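Local structure of 4-aminobutyrate transaminase (Acinetobacter baumannii, 6WOP) at residues Gln4-Leu8 with Trp37-Gly41; Leu54-His60 with Tyr395-Ile399; Glu96-Ile100 with Leu252-Asn256; Ala104-Thr110 with Pro276-Gly282; Gly344-Thr348 with Glu360-Gln366. The protein probably catalyses the pyridoxal-phosphate-dependent transfer of the amino group of 4-aminobutyrate to 2-oxoglutarate, as a class-III aminotransferase. One frame throughout, in Å; residues are numbered along the deposited sequence.

Contact 1: residues Gln4-Leu8 with Trp37-Gly41; sequences QHSAL and WDKEG
H5 reaches from helix 4-15 to K39 and E40, which meet its imidazole at the edge and over one face. K39 runs past the ring along its aliphatic part: H5 NE2 lies 3.4 Å from K39 CB and equally close to K39 CD, while K39 CG sits in the ring plane at the edge. The E40 side chain comes to meet that of H5 head-on, its CD 3.8 Å above the ring plane and over the centre; the carboxylate is inclined 62° to the ring, but the modelled approach of its OE1 is too short to be trusted. Both partners belong to the type I turn D38-G41, which closes the beta hairpin of strands 35-38 and 43-46 with a 3.0 Å bond from G41 N to D38 O. Within the turn, E40 N also makes a weak bond to D38 OD1, while D38 OD2 is hydrogen-bonded to N42 ND2. L8 CD1 meets K39 CD at 3.7 Å with the two side chains nearly perpendicular. The bend at chi3 (59°) turns K39 CE, which L8 CD1 also meets at 3.8 Å, and chi4 (62°) directs the ammonium, which forms a salt bridge with E85 of the second subunit, against which L8 also packs. Y27 meets the H5 ring edge-to-face.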
# COMPACT_ATOMS: atom_id res chain seq x y z
N GLN A 4 -47.58 8.01 -12.25
CA GLN A 4 -47.16 6.96 -11.32
C GLN A 4 -45.67 6.65 -11.45
O GLN A 4 -45.02 6.30 -10.45
CB GLN A 4 -47.99 5.69 -11.52
CG GLN A 4 -49.01 5.42 -10.41
CD GLN A 4 -48.45 4.60 -9.23
OE1 GLN A 4 -47.24 4.63 -8.93
NE2 GLN A 4 -49.35 3.85 -8.56
N HIS A 5 -45.09 6.78 -12.66
CA HIS A 5 -43.64 6.58 -12.76
C HIS A 5 -42.88 7.80 -12.22
O HIS A 5 -41.77 7.66 -11.71
CB HIS A 5 -43.24 6.26 -14.22
CG HIS A 5 -43.07 4.78 -14.49
ND1 HIS A 5 -42.40 4.29 -15.59
CD2 HIS A 5 -43.52 3.69 -13.81
CE1 HIS A 5 -42.42 2.96 -15.56
NE2 HIS A 5 -43.09 2.57 -14.50
N SER A 6 -43.47 8.99 -12.31
CA SER A 6 -42.90 10.14 -11.61
C SER A 6 -42.90 9.91 -10.11
O SER A 6 -41.87 10.16 -9.44
CB SER A 6 -43.68 11.41 -11.96
OG SER A 6 -42.82 12.52 -11.88
N ALA A 7 -44.02 9.40 -9.56
CA ALA A 7 -44.08 9.08 -8.12
C ALA A 7 -43.02 8.06 -7.72
O ALA A 7 -42.37 8.18 -6.66
CB ALA A 7 -45.49 8.57 -7.76
N LEU A 8 -42.77 7.08 -8.59
CA LEU A 8 -41.77 6.08 -8.28
C LEU A 8 -40.36 6.63 -8.33
O LEU A 8 -39.49 6.23 -7.54
CB LEU A 8 -41.89 4.94 -9.28
CG LEU A 8 -42.31 3.60 -8.76
CD1 LEU A 8 -42.40 2.65 -9.94
CD2 LEU A 8 -41.23 3.18 -7.76
N TRP A 37 -41.11 -5.58 -20.52
CA TRP A 37 -42.31 -4.74 -20.45
C TRP A 37 -42.19 -3.81 -19.26
O TRP A 37 -41.70 -4.22 -18.20
CB TRP A 37 -43.60 -5.56 -20.25
CG TRP A 37 -44.05 -6.35 -21.44
CD1 TRP A 37 -44.95 -5.96 -22.40
CD2 TRP A 37 -43.64 -7.67 -21.78
NE1 TRP A 37 -45.09 -6.95 -23.33
CE2 TRP A 37 -44.34 -8.03 -22.96
CE3 TRP A 37 -42.77 -8.61 -21.19
CZ2 TRP A 37 -44.18 -9.29 -23.58
CZ3 TRP A 37 -42.62 -9.89 -21.79
CH2 TRP A 37 -43.33 -10.21 -22.97
N ASP A 38 -42.60 -2.57 -19.42
CA ASP A 38 -42.58 -1.67 -18.29
C ASP A 38 -43.91 -1.76 -17.55
O ASP A 38 -44.84 -2.49 -17.94
CB ASP A 38 -42.24 -0.23 -18.71
CG ASP A 38 -43.34 0.45 -19.55
OD1 ASP A 38 -44.47 -0.09 -19.68
OD2 ASP A 38 -43.04 1.52 -20.12
N LYS A 39 -44.01 -0.96 -16.50
CA LYS A 39 -45.17 -1.05 -15.63
C LYS A 39 -46.42 -0.58 -16.33
O LYS A 39 -47.51 -0.99 -15.92
CB LYS A 39 -44.90 -0.25 -14.35
CG LYS A 39 -43.70 -0.81 -13.54
CD LYS A 39 -43.45 0.00 -12.30
CE LYS A 39 -44.68 0.01 -11.43
NZ LYS A 39 -44.98 -1.38 -11.00
N GLU A 40 -46.29 0.21 -17.40
CA GLU A 40 -47.44 0.66 -18.17
C GLU A 40 -47.74 -0.19 -19.38
O GLU A 40 -48.67 0.13 -20.11
CB GLU A 40 -47.25 2.10 -18.60
CG GLU A 40 -47.08 3.06 -17.42
CD GLU A 40 -45.75 3.79 -17.47
OE1 GLU A 40 -44.68 3.14 -17.28
OE2 GLU A 40 -45.78 5.02 -17.70
N GLY A 41 -47.01 -1.27 -19.62
CA GLY A 41 -47.35 -2.18 -20.70
C GLY A 41 -46.53 -2.00 -21.97
O GLY A 41 -46.67 -2.82 -22.89

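Contact 2: residues Leu54-His60 with Tyr395-Ile399; sequences LNTGHRH and YPLTI
P396 fits against the backbone of L54-G57. Its CB lies 3.3 Å from L54 O and 3.6 Å from G57 CA, and its CA directs a C-H toward L54 O as well. That carbonyl is already committed, accepting the G57 N-H that closes the type I turn L54-G57, so the proline contributes a contact of weaker kind to an occupied oxygen.

At L397 the one hydrogen bond between the segments forms: L397 N donates to N55 O over 2.7 Å. The bond is bent, with 137° at the hydrogen, and the donor is tilted 25° from the carbonyl plane. The leucine side chain then passes alongside N55, with its CD1 4.1 Å from N55 CB; the amide end of N55 is held by F246 O and R248. Two type I turns thus dock on each other, since P396-I399 is the second, closed from I399 N to P396 O at 3.1 Å. One precedes helix 61-71; the other joins strand 390-393 to the final helix, 401-416.

T398 points its side chain into the first turn. With chi1 at 54°, OG1 comes to 3.3 Å from T56 O, though its hydrogen bond is with N33. The methyl CG2 reaches the edge of the H60 imidazole, 4.2 Å from CD2. H60 is the N-cap of helix 61-71: its ND1 caps K62 N, and its NE2 bonds to E319, which fixes the ring that T398 touches. On the first segment, L54 and H58 also pack on H76 of the second subunit.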
# COMPACT_ATOMS: atom_id res chain seq x y z
N LEU A 54 -27.73 -12.38 -20.03
CA LEU A 54 -28.86 -13.16 -20.51
C LEU A 54 -28.60 -13.66 -21.93
O LEU A 54 -29.47 -13.54 -22.82
CB LEU A 54 -30.16 -12.32 -20.45
CG LEU A 54 -30.31 -11.89 -18.97
CD1 LEU A 54 -31.21 -10.71 -18.91
CD2 LEU A 54 -30.86 -13.12 -18.18
N ASN A 55 -27.45 -14.32 -22.14
CA ASN A 55 -27.21 -14.91 -23.47
C ASN A 55 -28.29 -15.91 -23.83
O ASN A 55 -28.61 -16.07 -25.01
CB ASN A 55 -25.84 -15.57 -23.51
CG ASN A 55 -24.68 -14.52 -23.49
OD1 ASN A 55 -24.91 -13.25 -23.57
ND2 ASN A 55 -23.45 -15.02 -23.28
N THR A 56 -28.87 -16.59 -22.83
CA THR A 56 -30.00 -17.53 -23.01
C THR A 56 -31.36 -16.86 -22.86
O THR A 56 -32.39 -17.55 -22.91
CB THR A 56 -29.87 -18.69 -21.98
OG1 THR A 56 -29.63 -18.20 -20.65
CG2 THR A 56 -28.74 -19.55 -22.36
N GLY A 57 -31.40 -15.54 -22.65
CA GLY A 57 -32.62 -14.77 -22.61
C GLY A 57 -33.20 -14.70 -21.21
O GLY A 57 -32.89 -15.50 -20.34
N HIS A 58 -34.06 -13.68 -20.99
CA HIS A 58 -34.80 -13.58 -19.73
C HIS A 58 -35.70 -14.81 -19.56
O HIS A 58 -36.48 -15.16 -20.45
CB HIS A 58 -35.69 -12.35 -19.74
CG HIS A 58 -34.95 -11.04 -19.71
ND1 HIS A 58 -34.58 -10.41 -18.53
CD2 HIS A 58 -34.57 -10.21 -20.71
CE1 HIS A 58 -34.02 -9.25 -18.81
NE2 HIS A 58 -34.00 -9.10 -20.13
N ARG A 59 -35.60 -15.46 -18.40
CA ARG A 59 -36.51 -16.56 -18.06
C ARG A 59 -36.56 -17.62 -19.16
O ARG A 59 -37.64 -18.06 -19.58
CB ARG A 59 -37.92 -16.03 -17.72
CG ARG A 59 -37.99 -15.18 -16.37
CD ARG A 59 -39.33 -14.42 -16.22
NE ARG A 59 -40.46 -15.36 -16.34
CZ ARG A 59 -41.39 -15.30 -17.29
NH1 ARG A 59 -41.37 -14.31 -18.20
NH2 ARG A 59 -42.33 -16.24 -17.32
N HIS A 60 -35.37 -18.05 -19.63
CA HIS A 60 -35.34 -19.17 -20.55
C HIS A 60 -36.09 -20.34 -19.93
O HIS A 60 -35.85 -20.66 -18.75
CB HIS A 60 -33.88 -19.55 -20.86
CG HIS A 60 -33.74 -20.63 -21.87
ND1 HIS A 60 -34.02 -21.94 -21.59
CD2 HIS A 60 -33.35 -20.59 -23.17
CE1 HIS A 60 -33.81 -22.67 -22.68
NE2 HIS A 60 -33.37 -21.88 -23.64
N TYR A 395 -27.78 -8.41 -27.08
CA TYR A 395 -29.08 -9.07 -27.19
C TYR A 395 -28.94 -10.52 -26.77
O TYR A 395 -27.89 -11.12 -27.03
CB TYR A 395 -29.54 -9.01 -28.63
CG TYR A 395 -28.39 -9.35 -29.62
CD1 TYR A 395 -28.11 -10.66 -29.99
CD2 TYR A 395 -27.63 -8.34 -30.19
CE1 TYR A 395 -27.05 -10.95 -30.92
CE2 TYR A 395 -26.60 -8.60 -31.07
CZ TYR A 395 -26.33 -9.89 -31.45
OH TYR A 395 -25.31 -10.09 -32.33
N PRO A 396 -29.98 -11.14 -26.20
CA PRO A 396 -29.95 -12.59 -25.98
C PRO A 396 -29.66 -13.33 -27.26
O PRO A 396 -30.16 -12.94 -28.32
CB PRO A 396 -31.39 -12.90 -25.46
CG PRO A 396 -31.71 -11.65 -24.63
CD PRO A 396 -31.12 -10.50 -25.51
N LEU A 397 -28.84 -14.41 -27.17
CA LEU A 397 -28.54 -15.23 -28.36
C LEU A 397 -29.76 -16.03 -28.81
O LEU A 397 -29.77 -16.57 -29.95
CB LEU A 397 -27.42 -16.20 -28.04
CG LEU A 397 -26.11 -15.54 -27.58
CD1 LEU A 397 -24.99 -16.61 -27.36
CD2 LEU A 397 -25.67 -14.51 -28.64
N THR A 398 -30.76 -16.08 -27.97
CA THR A 398 -32.05 -16.73 -28.24
C THR A 398 -33.08 -15.78 -28.88
O THR A 398 -34.24 -16.18 -29.07
CB THR A 398 -32.60 -17.26 -26.91
OG1 THR A 398 -32.64 -16.18 -25.95
CG2 THR A 398 -31.71 -18.38 -26.31
N ILE A 399 -32.71 -14.53 -29.16
CA ILE A 399 -33.71 -13.56 -29.67
C ILE A 399 -34.35 -14.10 -30.97
O ILE A 399 -33.65 -14.63 -31.84
CB ILE A 399 -33.05 -12.16 -29.86
CG1 ILE A 399 -34.13 -11.16 -30.28
CG2 ILE A 399 -31.93 -12.18 -30.92
CD1 ILE A 399 -33.63 -9.72 -30.23

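Contact 3: residues Glu96-Ile100 with Leu252-Asn256; sequences ERAPI and LFAMN
A chi1 of -69° sets the F253 ring beside its own backbone N and brings its CD2 to 3.6 Å from P99 CD, while CE2 lies 3.8 Å from A98 CA. L252 turns the other way: CG is anti to the backbone N (chi1 -173°), which places CD2 3.8 Å from R97 CB, against the root of the extended arginine chain. The guanidinium beyond is engaged by E317. P99 is wedged among three side chains, for besides F253 its CG meets M255 CB at 3.9 Å and its CB lies 3.7 Å from N256 ND2, both of these side chains crossing it nearly at right angles. No direct hydrogen bond joins the segments; two waters do the work. R97 O accepts from both, one water donating also to N256 OD1 (3.0 Å) and the other accepting from N256 ND2 (2.9 Å). N256 OD1 additionally takes the F253 N-H at 3.1 Å (155° at the hydrogen), so both ends of the amide are engaged and its rotation is fixed. Helix 85-97 ends at R97, and the chain turns through an inverse gamma turn centred on P99 before strand 104-109, packing on the short 3-10 segment 254-256 beside the seven-stranded mixed sheet that includes strands 104-109 and 264-267.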
# COMPACT_ATOMS: atom_id res chain seq x y z
N GLU A 96 -14.35 -29.80 -18.26
CA GLU A 96 -14.29 -30.50 -19.52
C GLU A 96 -14.21 -29.53 -20.70
O GLU A 96 -13.54 -29.80 -21.69
CB GLU A 96 -15.54 -31.40 -19.65
CG GLU A 96 -15.64 -32.13 -20.98
CD GLU A 96 -17.09 -32.54 -21.28
OE1 GLU A 96 -17.57 -32.35 -22.43
OE2 GLU A 96 -17.76 -33.01 -20.32
N ARG A 97 -14.89 -28.39 -20.60
CA ARG A 97 -15.06 -27.47 -21.71
C ARG A 97 -14.03 -26.34 -21.78
O ARG A 97 -13.87 -25.73 -22.85
CB ARG A 97 -16.44 -26.87 -21.61
CG ARG A 97 -17.54 -27.90 -21.90
CD ARG A 97 -18.95 -27.39 -21.46
NE ARG A 97 -20.03 -28.28 -21.95
CZ ARG A 97 -20.24 -29.51 -21.45
NH1 ARG A 97 -19.49 -29.94 -20.42
NH2 ARG A 97 -21.20 -30.32 -21.95
N ALA A 98 -13.38 -26.04 -20.69
CA ALA A 98 -12.56 -24.81 -20.61
C ALA A 98 -11.24 -25.01 -21.34
O ALA A 98 -10.66 -26.09 -21.26
CB ALA A 98 -12.27 -24.45 -19.16
N PRO A 99 -10.73 -23.99 -22.01
CA PRO A 99 -9.43 -24.15 -22.71
C PRO A 99 -8.24 -23.97 -21.77
O PRO A 99 -7.59 -22.94 -21.71
CB PRO A 99 -9.49 -23.05 -23.78
CG PRO A 99 -10.48 -22.04 -23.26
CD PRO A 99 -11.50 -22.80 -22.44
N ILE A 100 -7.90 -25.04 -21.06
CA ILE A 100 -6.87 -25.08 -20.02
C ILE A 100 -5.92 -26.22 -20.41
O ILE A 100 -6.37 -27.29 -20.80
CB ILE A 100 -7.47 -25.35 -18.62
CG1 ILE A 100 -8.35 -24.15 -18.13
CG2 ILE A 100 -6.33 -25.76 -17.57
CD1 ILE A 100 -7.51 -22.82 -18.01
N LEU A 252 -17.65 -21.17 -26.99
CA LEU A 252 -18.14 -21.07 -25.61
C LEU A 252 -17.39 -19.98 -24.85
O LEU A 252 -17.99 -19.09 -24.23
CB LEU A 252 -18.01 -22.41 -24.93
CG LEU A 252 -18.64 -22.50 -23.53
CD1 LEU A 252 -20.16 -22.25 -23.62
CD2 LEU A 252 -18.33 -23.86 -22.91
N PHE A 253 -16.05 -20.00 -24.95
CA PHE A 253 -15.17 -18.98 -24.38
C PHE A 253 -14.50 -18.20 -25.51
O PHE A 253 -14.12 -18.78 -26.52
CB PHE A 253 -14.06 -19.61 -23.55
CG PHE A 253 -14.56 -20.26 -22.27
CD1 PHE A 253 -14.79 -19.49 -21.16
CD2 PHE A 253 -14.84 -21.61 -22.23
CE1 PHE A 253 -15.31 -20.07 -19.99
CE2 PHE A 253 -15.34 -22.20 -21.06
CZ PHE A 253 -15.56 -21.42 -19.96
N ALA A 254 -14.32 -16.89 -25.33
CA ALA A 254 -13.57 -16.16 -26.35
C ALA A 254 -12.18 -16.77 -26.54
O ALA A 254 -11.64 -16.77 -27.64
CB ALA A 254 -13.44 -14.70 -25.94
N MET A 255 -11.59 -17.30 -25.47
CA MET A 255 -10.24 -17.88 -25.57
C MET A 255 -10.25 -19.09 -26.47
O MET A 255 -9.20 -19.50 -26.98
CB MET A 255 -9.75 -18.27 -24.17
CG MET A 255 -9.34 -17.11 -23.26
SD MET A 255 -8.04 -16.10 -24.01
CE MET A 255 -6.72 -17.33 -24.11
N ASN A 256 -11.44 -19.66 -26.75
CA ASN A 256 -11.48 -20.78 -27.69
C ASN A 256 -11.12 -20.40 -29.10
O ASN A 256 -10.87 -21.29 -29.91
CB ASN A 256 -12.86 -21.44 -27.73
CG ASN A 256 -13.11 -22.33 -26.52
OD1 ASN A 256 -14.14 -22.24 -25.85
ND2 ASN A 256 -12.19 -23.27 -26.30
O HOH W 1 -15.26 -24.76 -24.78
O HOH W 2 -11.84 -25.76 -24.94

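Contact 4: residues Ala104-Thr110 with Pro276-Gly282; sequences AKAAFFT and PISGVVG
F109 and S278 form one end of an antiparallel pairing between strand 104-109, outermost within this chain, and strand 278-283 in the seven-stranded mixed sheet characteristic of fold-type I pyridoxal-phosphate enzymes. Six backbone hydrogen bonds join the strands, two at each of the pairs K105-G282, A107-V280 and F109-S278. The last pair differs from the others: F109 N stands 64° out of the S278 carbonyl plane, and S278 N, 3.2 Å from F109 O, stands 65° out of the F109 carbonyl plane. At the non-hydrogen-bonded pairs the alpha carbons come closer, 4.2 Å from A106 CA to V281 CA and 4.1 Å from F108 CA to G279 CA. Apolar contacts follow the two faces. V281 CG2 meets A104 CB at 4.0 Å on the face that bears F108, and V280 CG2 reaches the edge of the F109 ring at CE2, also 4.0 Å away, on the other. G279 lies beside F108, whose ring turns an edge to S278 O. Among the remaining polar groups, I277 O is hydrogen-bonded to Y299 OH of the second subunit. S278 OG bonds weakly to T111 O, and its chi1 of 69° brings this hydroxyl to 3.2 Å from F109 CB.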
# COMPACT_ATOMS: atom_id res chain seq x y z
N ALA A 104 -7.93 -29.61 -15.45
CA ALA A 104 -8.41 -28.35 -14.88
C ALA A 104 -9.13 -28.61 -13.56
O ALA A 104 -9.57 -29.72 -13.27
CB ALA A 104 -9.31 -27.64 -15.88
N LYS A 105 -9.22 -27.56 -12.74
CA LYS A 105 -10.15 -27.60 -11.61
C LYS A 105 -10.95 -26.30 -11.61
O LYS A 105 -10.52 -25.31 -12.19
CB LYS A 105 -9.39 -27.76 -10.30
CG LYS A 105 -8.84 -29.18 -10.13
CD LYS A 105 -8.14 -29.31 -8.83
CE LYS A 105 -7.87 -30.78 -8.52
NZ LYS A 105 -7.67 -31.00 -7.06
N ALA A 106 -12.11 -26.30 -10.93
CA ALA A 106 -12.94 -25.11 -10.93
C ALA A 106 -13.54 -24.92 -9.55
O ALA A 106 -13.79 -25.88 -8.81
CB ALA A 106 -14.11 -25.18 -11.96
N ALA A 107 -13.85 -23.68 -9.22
CA ALA A 107 -14.61 -23.41 -8.01
C ALA A 107 -15.57 -22.28 -8.34
O ALA A 107 -15.29 -21.50 -9.24
CB ALA A 107 -13.69 -22.90 -6.88
N PHE A 108 -16.65 -22.17 -7.57
CA PHE A 108 -17.70 -21.18 -7.87
C PHE A 108 -17.80 -20.20 -6.73
O PHE A 108 -17.67 -20.58 -5.56
CB PHE A 108 -19.07 -21.91 -8.10
CG PHE A 108 -18.98 -22.83 -9.26
CD1 PHE A 108 -18.82 -22.30 -10.52
CD2 PHE A 108 -18.85 -24.20 -9.09
CE1 PHE A 108 -18.60 -23.11 -11.61
CE2 PHE A 108 -18.65 -25.03 -10.19
CZ PHE A 108 -18.53 -24.49 -11.44
N PHE A 109 -17.99 -18.93 -7.09
CA PHE A 109 -18.24 -17.88 -6.11
C PHE A 109 -19.57 -17.24 -6.47
O PHE A 109 -20.44 -17.94 -7.03
CB PHE A 109 -17.05 -16.90 -6.14
CG PHE A 109 -15.78 -17.63 -5.93
CD1 PHE A 109 -15.43 -18.06 -4.64
CD2 PHE A 109 -14.97 -17.96 -6.99
CE1 PHE A 109 -14.26 -18.78 -4.42
CE2 PHE A 109 -13.79 -18.71 -6.77
CZ PHE A 109 -13.49 -19.12 -5.49
N THR A 110 -19.75 -15.96 -6.15
CA THR A 110 -21.04 -15.33 -6.43
C THR A 110 -20.96 -14.25 -7.50
O THR A 110 -21.80 -14.24 -8.41
CB THR A 110 -21.66 -14.75 -5.17
OG1 THR A 110 -21.65 -15.77 -4.14
CG2 THR A 110 -23.16 -14.35 -5.42
N PRO A 276 -27.39 -15.17 -9.53
CA PRO A 276 -26.01 -14.79 -9.12
C PRO A 276 -25.12 -16.00 -8.92
O PRO A 276 -25.34 -16.81 -7.99
CB PRO A 276 -26.22 -14.01 -7.82
CG PRO A 276 -27.60 -13.41 -7.96
CD PRO A 276 -28.40 -14.53 -8.66
N ILE A 277 -24.08 -16.09 -9.75
CA ILE A 277 -23.01 -17.06 -9.58
C ILE A 277 -21.84 -16.61 -10.44
O ILE A 277 -22.03 -15.95 -11.46
CB ILE A 277 -23.49 -18.48 -10.01
CG1 ILE A 277 -22.40 -19.54 -9.83
CG2 ILE A 277 -23.97 -18.48 -11.48
CD1 ILE A 277 -22.91 -21.05 -9.89
N SER A 278 -20.63 -17.06 -10.08
CA SER A 278 -19.38 -16.78 -10.81
C SER A 278 -18.49 -18.00 -10.66
O SER A 278 -18.86 -18.97 -9.97
CB SER A 278 -18.64 -15.56 -10.24
OG SER A 278 -18.13 -15.86 -8.95
N GLY A 279 -17.35 -18.02 -11.39
CA GLY A 279 -16.42 -19.11 -11.12
C GLY A 279 -15.03 -18.81 -11.67
O GLY A 279 -14.84 -17.87 -12.43
N VAL A 280 -14.10 -19.68 -11.30
CA VAL A 280 -12.72 -19.63 -11.76
C VAL A 280 -12.41 -21.04 -12.16
O VAL A 280 -12.67 -21.96 -11.37
CB VAL A 280 -11.72 -19.20 -10.67
CG1 VAL A 280 -10.30 -19.24 -11.22
CG2 VAL A 280 -12.02 -17.78 -10.20
N VAL A 281 -11.88 -21.22 -13.38
CA VAL A 281 -11.40 -22.53 -13.80
C VAL A 281 -9.93 -22.37 -14.16
O VAL A 281 -9.53 -21.30 -14.64
CB VAL A 281 -12.24 -23.10 -14.97
CG1 VAL A 281 -12.26 -22.12 -16.22
CG2 VAL A 281 -11.78 -24.54 -15.34
N GLY A 282 -9.12 -23.41 -13.92
CA GLY A 282 -7.74 -23.27 -14.36
C GLY A 282 -6.91 -24.51 -14.15
O GLY A 282 -7.42 -25.55 -13.74

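Contact 5: residues Gly344-Thr348 with Glu360-Gln366; sequences GDVVT and ELETAEQ
E360 O accepts the T348 N-H over 2.9 Å in an almost straight bond, 173° at the hydrogen. T348 OG1, brought round by chi1 of 60°, lies 3.3 Å from the same oxygen, where any bond is weak and unsettled; this hydroxyl is also bridged by a water to E360 OE1. Two residues earlier, V346 O receives E362 N at 2.9 Å, bent to 137°, together with a C-H contact from L361 CA. These bonds flank V347-L361, an antiparallel non-hydrogen-bonded pair at the open end of the beta hairpin formed by strands 347-353 and 356-361. Both side chains of the pair lie against F415 of helix 401-416. Past the strand, the extended Q366 chain reaches back from the first turn of helix 364-376: its NE2 makes a long, weak bond to D345 O at 3.4 Å and lies 3.6 Å from V346 CG1. E362 OE1 is 2.8 Å from D345 O, two acceptors close together, and the like-charged D345 OD1 is 4.3 Å from E362 OE2; this may slightly raise the pKa of E362, though solvent can soften the effect. E362 CG meets T348 CG2 at 3.8 Å, the two side chains crossing at a slant. The carboxylate of E360 pairs with R351 and K177.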
# COMPACT_ATOMS: atom_id res chain seq x y z
N GLY A 344 -22.73 10.09 -43.14
CA GLY A 344 -21.60 10.91 -43.50
C GLY A 344 -20.48 10.83 -42.49
O GLY A 344 -19.53 10.07 -42.68
N ASP A 345 -20.57 11.60 -41.41
CA ASP A 345 -19.43 11.69 -40.49
C ASP A 345 -19.79 11.12 -39.14
O ASP A 345 -19.71 11.85 -38.14
CB ASP A 345 -18.97 13.14 -40.29
CG ASP A 345 -18.17 13.67 -41.46
OD1 ASP A 345 -17.18 13.01 -41.87
OD2 ASP A 345 -18.51 14.77 -41.96
N VAL A 346 -20.25 9.87 -39.07
CA VAL A 346 -20.84 9.32 -37.85
C VAL A 346 -20.10 8.08 -37.36
O VAL A 346 -19.73 8.01 -36.20
CB VAL A 346 -22.35 9.04 -38.05
CG1 VAL A 346 -23.04 10.34 -38.37
CG2 VAL A 346 -22.57 8.07 -39.08
N VAL A 347 -19.95 7.08 -38.23
CA VAL A 347 -19.38 5.81 -37.81
C VAL A 347 -17.86 5.84 -38.00
O VAL A 347 -17.38 6.17 -39.08
CB VAL A 347 -20.00 4.64 -38.59
CG1 VAL A 347 -19.25 3.36 -38.29
CG2 VAL A 347 -21.47 4.45 -38.16
N THR A 348 -17.10 5.50 -36.94
CA THR A 348 -15.64 5.47 -37.03
C THR A 348 -15.05 4.07 -36.96
O THR A 348 -13.91 3.88 -37.41
CB THR A 348 -14.96 6.28 -35.92
OG1 THR A 348 -15.33 5.75 -34.63
CG2 THR A 348 -15.28 7.74 -35.99
N GLU A 360 -18.67 2.26 -33.02
CA GLU A 360 -18.14 3.48 -32.40
C GLU A 360 -18.51 4.67 -33.27
O GLU A 360 -18.42 4.62 -34.51
CB GLU A 360 -16.61 3.45 -32.23
CG GLU A 360 -16.08 4.73 -31.52
CD GLU A 360 -14.71 4.50 -30.94
OE1 GLU A 360 -13.96 5.47 -30.65
OE2 GLU A 360 -14.36 3.32 -30.82
N LEU A 361 -18.95 5.73 -32.61
CA LEU A 361 -19.37 6.92 -33.33
C LEU A 361 -18.38 8.04 -33.05
O LEU A 361 -17.56 7.94 -32.14
CB LEU A 361 -20.81 7.32 -32.93
CG LEU A 361 -21.97 6.34 -33.26
CD1 LEU A 361 -22.11 5.23 -32.29
CD2 LEU A 361 -23.28 7.06 -33.25
N GLU A 362 -18.46 9.10 -33.85
CA GLU A 362 -17.52 10.19 -33.64
C GLU A 362 -17.64 10.78 -32.24
O GLU A 362 -16.63 11.07 -31.59
CB GLU A 362 -17.71 11.27 -34.69
CG GLU A 362 -16.57 11.25 -35.63
CD GLU A 362 -16.83 12.02 -36.87
OE1 GLU A 362 -17.62 13.01 -36.78
OE2 GLU A 362 -16.25 11.64 -37.92
N THR A 363 -18.83 10.81 -31.69
CA THR A 363 -19.17 11.64 -30.56
C THR A 363 -20.14 10.92 -29.63
O THR A 363 -20.99 10.16 -30.10
CB THR A 363 -19.78 12.89 -31.15
OG1 THR A 363 -18.73 13.78 -31.57
CG2 THR A 363 -20.72 13.52 -30.27
N ALA A 364 -20.02 11.16 -28.32
CA ALA A 364 -21.02 10.57 -27.41
C ALA A 364 -22.38 11.23 -27.56
O ALA A 364 -23.40 10.59 -27.29
CB ALA A 364 -20.58 10.69 -25.96
N GLU A 365 -22.42 12.50 -27.95
CA GLU A 365 -23.71 13.10 -28.27
C GLU A 365 -24.38 12.33 -29.39
O GLU A 365 -25.60 12.11 -29.36
CB GLU A 365 -23.53 14.57 -28.66
CG GLU A 365 -23.12 15.50 -27.52
CD GLU A 365 -21.71 15.23 -26.93
OE1 GLU A 365 -20.78 14.76 -27.64
OE2 GLU A 365 -21.53 15.52 -25.72
N GLN A 366 -23.59 11.88 -30.38
CA GLN A 366 -24.15 11.05 -31.44
C GLN A 366 -24.68 9.73 -30.89
O GLN A 366 -25.79 9.29 -31.24
CB GLN A 366 -23.10 10.77 -32.52
CG GLN A 366 -22.87 11.97 -33.46
CD GLN A 366 -21.77 11.69 -34.46
OE1 GLN A 366 -20.88 10.85 -34.21
NE2 GLN A 366 -21.83 12.36 -35.59
O HOH W 3 -13.97 7.34 -32.81

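Contacts 3 and 4 are direct neighbours: I100 CD1 lies 3.7 Å from G282 CA and A98 CB 3.8 Å from V281 CG1, so the chain just after helix 85-97 packs on strand 278-283. Contacts 1 and 5 reach the other seven-stranded sheet, at strand 35-38 and at outermost strand 347-353, with centres about 32 Å apart. Contact 2 closes a long chain loop that contains contacts 3, 4 and 5; its nearest atoms are about 6 Å from contact 1 and 7 Å from contact 3. Contacts 1, 2 and 4 all touch the second subunit. In contact 4, the T110 side chain lies about 4 Å from a bound D-tartrate, probably from the crystallisation liquor.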